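Capsular polysaccharide biosynthesis protein (Burkholderia pseudomallei, PDB 4BQN) is a coenzyme A-binding transferase of capsular polysaccharide biosynthesis, probably acting as an acetyltransferase. Local coordinates at residues G219-Y222 and S223-S226. The protein carries 1 engineered substitution. Numbering follows the deposited sequence. Where two conformers were deposited one is given.
Sequences GYTY and SDIS
Asp224 folds its carboxylate back onto Thr221, three residues earlier in the chain. The Thr221 N-H meets Asp224 OD2 at 2.9 Å between N and OD2, and the N-H...O angle of 158° makes the bond nearly straight, although the donor lies above the carboxylate plane rather than within it. A chi1 of -72° turns the Asp224 carboxylate away from its own carbonyl carbon and back toward the Thr221 N-H. In the conformer given, one of two deposited for Thr221, OG1 of that residue stands 3.0 Å from the same Asp224 OD2. This OD2 also lies at the edge of the Tyr220 ring, in its plane and 3.6 Å from Tyr220 CD1; ring and carboxylate planes stand at 89°.

The backbone here is a short 3-10 turn built from two overlapping i to i+3 bonds: Asp224 N donates to Thr221 O (3.1 Å), then Ile225 N to Tyr222 O (3.2 Å). The helical phi/psi values of Tyr222, Ser223 and Asp224 agree with this assignment. An acid three residues on that accepts the N-H of the residue opening the turn is the arrangement of one half of a capping box, and it runs alongside the main-chain bond between the same two residues. A water donates to both Tyr222 O and Ile225 O, so Tyr222 O accepts two hydrogen bonds. Ile225 sets its CG1 3.5 Å from Thr221 O, and its side chain also touches Ala212 and Leu216 of helix 204-217. That helix ends in a Schellman motif with Gly219 at positive phi, just before the turn. Tyr220 rests on Met215 and Thr28, while its OH hydrogen-bonds Asp32 OD2, linking the loop to helix 27-32.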
# COMPACT_ATOMS: atom_id res chain seq x y z
N GLY A 219 -23.09 5.97 -8.38
CA GLY A 219 -24.39 6.64 -8.28
C GLY A 219 -25.20 6.33 -7.04
O GLY A 219 -26.34 6.77 -6.94
N TYR A 220 -24.64 5.57 -6.09
CA TYR A 220 -25.30 5.39 -4.80
C TYR A 220 -25.25 6.68 -3.99
O TYR A 220 -24.35 7.49 -4.20
CB TYR A 220 -24.65 4.24 -4.01
CG TYR A 220 -24.84 2.89 -4.66
CD1 TYR A 220 -26.03 2.18 -4.49
CD2 TYR A 220 -23.84 2.32 -5.44
CE1 TYR A 220 -26.23 0.96 -5.10
CE2 TYR A 220 -24.02 1.08 -6.05
CZ TYR A 220 -25.21 0.41 -5.87
OH TYR A 220 -25.40 -0.81 -6.47
N THR A 221 -26.20 6.86 -3.09
CA THR A 221 -26.26 7.97 -2.14
C THR A 221 -25.37 7.68 -0.94
O THR A 221 -25.04 6.53 -0.68
CB THR A 221 -27.70 8.18 -1.60
OG1 THR A 221 -28.08 7.04 -0.81
CG2 THR A 221 -28.69 8.37 -2.73
N TYR A 222 -25.04 8.71 -0.16
CA TYR A 222 -24.29 8.53 1.08
C TYR A 222 -25.00 7.56 2.02
O TYR A 222 -24.35 6.72 2.65
CB TYR A 222 -24.03 9.89 1.76
CG TYR A 222 -22.95 10.67 1.05
CD1 TYR A 222 -23.24 11.48 -0.05
CD2 TYR A 222 -21.63 10.56 1.45
CE1 TYR A 222 -22.24 12.17 -0.72
CE2 TYR A 222 -20.62 11.23 0.80
CZ TYR A 222 -20.92 12.03 -0.28
OH TYR A 222 -19.89 12.69 -0.91
N SER A 223 -26.34 7.66 2.07
CA SER A 223 -27.14 6.83 2.97
C SER A 223 -27.21 5.35 2.57
O SER A 223 -27.55 4.51 3.39
CB SER A 223 -28.55 7.41 3.11
OG SER A 223 -29.21 7.46 1.85
N ASP A 224 -26.86 5.04 1.31
CA ASP A 224 -26.80 3.65 0.82
C ASP A 224 -25.60 2.87 1.36
O ASP A 224 -25.55 1.65 1.29
CB ASP A 224 -26.71 3.62 -0.71
CG ASP A 224 -28.00 4.01 -1.41
OD1 ASP A 224 -29.10 3.72 -0.89
OD2 ASP A 224 -27.90 4.58 -2.52
N ILE A 225 -24.61 3.59 1.88
CA ILE A 225 -23.29 3.02 2.10
C ILE A 225 -23.10 2.55 3.54
O ILE A 225 -23.14 3.35 4.47
CB ILE A 225 -22.19 4.03 1.71
CG1 ILE A 225 -22.39 4.50 0.26
CG2 ILE A 225 -20.80 3.42 1.91
CD1 ILE A 225 -21.55 5.70 -0.12
N SER A 226 -22.89 1.24 3.71
CA SER A 226 -22.63 0.66 5.02
C SER A 226 -21.82 -0.61 4.81
O SER A 226 -22.05 -1.34 3.87
CB SER A 226 -23.92 0.36 5.79
OG SER A 226 -24.65 -0.67 5.18
O HOH W 1 -23.32 6.05 5.22